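Local coordinates for protein acetoacetate decarboxylase (Sphingomonas wittichii, PDB 5UPB) that is an acetoacetate decarboxylase-like enzyme, classed as a lyase, that probably acts on small keto acids, at residues Pro217-Gly222 and His235-Gly240. Residues are numbered along the deposited sequence; the frame is centred on the assembly and turned at random.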
loop_
_atom_site.group_PDB
_atom_site.type_symbol
_atom_site.label_atom_id
_atom_site.label_comp_id
_atom_site.label_asym_id
_atom_site.label_seq_id
_atom_site.Cartn_x
_atom_site.Cartn_y
_atom_site.Cartn_z
ATOM N N PRO A 217 23.392 -16.120 -9.031
ATOM C CA PRO A 217 22.046 -15.897 -8.501
ATOM C C PRO A 217 21.913 -16.259 -7.035
ATOM O O PRO A 217 22.701 -17.008 -6.468
ATOM C CB PRO A 217 21.181 -16.844 -9.333
ATOM C CG PRO A 217 22.102 -18.010 -9.615
ATOM C CD PRO A 217 23.487 -17.381 -9.795
ATOM N N PHE A 218 20.837 -15.766 -6.436
ATOM C CA PHE A 218 20.411 -16.332 -5.173
ATOM C C PHE A 218 18.900 -16.254 -5.129
ATOM O O PHE A 218 18.284 -15.409 -5.778
ATOM C CB PHE A 218 21.040 -15.639 -3.960
ATOM C CG PHE A 218 20.179 -14.593 -3.340
ATOM C CD1 PHE A 218 19.156 -14.917 -2.472
ATOM C CD2 PHE A 218 20.428 -13.268 -3.612
ATOM C CE1 PHE A 218 18.360 -13.924 -1.913
ATOM C CE2 PHE A 218 19.645 -12.273 -3.067
ATOM C CZ PHE A 218 18.608 -12.602 -2.210
ATOM N N ILE A 219 18.318 -17.207 -4.430
ATOM C CA ILE A 219 16.887 -17.227 -4.230
ATOM C C ILE A 219 16.663 -17.716 -2.804
ATOM O O ILE A 219 17.377 -18.598 -2.321
ATOM C CB ILE A 219 16.192 -18.120 -5.277
ATOM C CG1 ILE A 219 14.703 -18.233 -4.959
ATOM C CG2 ILE A 219 16.841 -19.498 -5.309
ATOM C CD1 ILE A 219 13.912 -18.809 -6.114
ATOM N N GLU A 220 15.651 -17.178 -2.145
ATOM C CA GLU A 220 15.316 -17.627 -0.799
ATOM C C GLU A 220 13.806 -17.661 -0.749
ATOM O O GLU A 220 13.159 -16.622 -0.889
ATOM C CB GLU A 220 15.891 -16.710 0.289
ATOM C CG GLU A 220 15.453 -17.064 1.716
ATOM C CD GLU A 220 15.946 -16.073 2.734
ATOM O OE1 GLU A 220 17.157 -16.087 3.021
ATOM O OE2 GLU A 220 15.128 -15.271 3.233
ATOM N N LEU A 221 13.264 -18.866 -0.601
ATOM C CA LEU A 221 11.832 -19.039 -0.512
ATOM C C LEU A 221 11.395 -18.785 0.926
ATOM O O LEU A 221 12.054 -19.215 1.875
ATOM C CB LEU A 221 11.469 -20.455 -0.942
ATOM C CG LEU A 221 11.712 -20.789 -2.408
ATOM C CD1 LEU A 221 11.585 -22.283 -2.595
ATOM C CD2 LEU A 221 10.749 -20.046 -3.318
ATOM N N GLY A 222 10.244 -18.142 1.084
ATOM C CA GLY A 222 9.600 -17.990 2.370
ATOM C C GLY A 222 8.551 -19.054 2.625
ATOM O O GLY A 222 8.522 -20.113 1.988
ATOM N N HIS A 235 15.456 -27.425 -4.078
ATOM C CA HIS A 235 15.832 -27.104 -5.445
ATOM C C HIS A 235 17.345 -27.042 -5.576
ATOM O O HIS A 235 18.090 -26.916 -4.603
ATOM C CB HIS A 235 15.227 -25.789 -5.913
ATOM C CG HIS A 235 15.580 -24.633 -5.042
ATOM N ND1 HIS A 235 14.658 -23.994 -4.242
ATOM C CD2 HIS A 235 16.767 -24.021 -4.819
ATOM C CE1 HIS A 235 15.261 -23.022 -3.576
ATOM N NE2 HIS A 235 16.541 -23.021 -3.904
ATOM N N GLU A 236 17.767 -27.117 -6.824
ATOM C CA GLU A 236 19.122 -26.825 -7.250
ATOM C C GLU A 236 19.069 -25.505 -7.999
ATOM O O GLU A 236 18.242 -25.336 -8.898
ATOM C CB GLU A 236 19.666 -27.921 -8.167
ATOM C CG GLU A 236 21.074 -27.618 -8.719
ATOM C CD GLU A 236 21.566 -28.643 -9.757
ATOM O OE1 GLU A 236 22.700 -28.470 -10.281
ATOM O OE2 GLU A 236 20.798 -29.582 -10.084
ATOM N N VAL A 237 19.911 -24.562 -7.599
ATOM C CA VAL A 237 19.978 -23.266 -8.265
ATOM C C VAL A 237 20.891 -23.392 -9.480
ATOM O O VAL A 237 22.057 -23.765 -9.359
ATOM C CB VAL A 237 20.482 -22.185 -7.300
ATOM C CG1 VAL A 237 20.453 -20.846 -7.977
ATOM C CG2 VAL A 237 19.633 -22.160 -6.026
ATOM N N LEU A 238 20.357 -23.113 -10.656
ATOM C CA LEU A 238 21.087 -23.339 -11.902
ATOM C C LEU A 238 21.765 -22.088 -12.435
ATOM O O LEU A 238 22.941 -22.121 -12.786
ATOM C CB LEU A 238 20.134 -23.886 -12.970
ATOM C CG LEU A 238 19.360 -25.141 -12.584
ATOM C CD1 LEU A 238 18.380 -25.497 -13.684
ATOM C CD2 LEU A 238 20.316 -26.311 -12.328
ATOM N N ALA A 239 21.037 -20.989 -12.558
ATOM C CA ALA A 239 21.588 -19.816 -13.218
ATOM C C ALA A 239 20.748 -18.602 -12.878
ATOM O O ALA A 239 19.609 -18.721 -12.419
ATOM C CB ALA A 239 21.596 -19.994 -14.733
ATOM N N GLY A 240 21.322 -17.435 -13.112
ATOM C CA GLY A 240 20.589 -16.195 -12.944
ATOM C C GLY A 240 20.880 -15.250 -14.087
ATOM O O GLY A 240 21.964 -15.280 -14.684
HETATM O O HOH W 1 18.508 -21.684 -2.826
#
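Pro217 and Gly240 lie where strands 206-221 and 235-249, antiparallel neighbours in the beta-rich acetoacetate decarboxylase fold, draw apart. Their short segments run at 122° to each other, and side chains and one water bridge the splayed end of the pair. The strands come nearest at Pro217, whose CA is 4.7 Å from Gly240 CA. Here CB and CG of the proline ring rest on the Ala239-Gly240 backbone, CG equally close to Ala239 C and Gly240 N (3.6 Å). The same CG also meets Val237 CG1 at 3.7 Å, a methyl placed anti to its own backbone N (chi1 -176°). Through its other methyl, CG2, Val237 touches Ile219 CG2 at 3.9 Å, so its two branches are shared between Pro217 and Ile219. Farther along, the His235 imidazole spans the widening gap. Ile219 CG2 also reaches this ring, approaching NE2 obliquely at 3.8 Å, and so touches both Val237 and His235. Leu221 CD1 abuts the ring edge, 3.9 Å from CE1, and ND1 is hydrogen-bonded to Phe232 O. The outer edges of the two segments are paired to different strands: Phe218 and Glu220 bond through their backbones to strand 156-166, Glu236 and Leu238 to strand 21-34, where Leu238 and Ala239 form a classic beta bulge opposite Tyr31. Between the segments, a water lying in the imidazole plane is hydrogen-bonded to His235 NE2 (2.6 Å) and donates a weak bond to Ile219 O (3.3 Å). Both ring nitrogens therefore have polar partners, which should limit rotation of the imidazole about CB-CG.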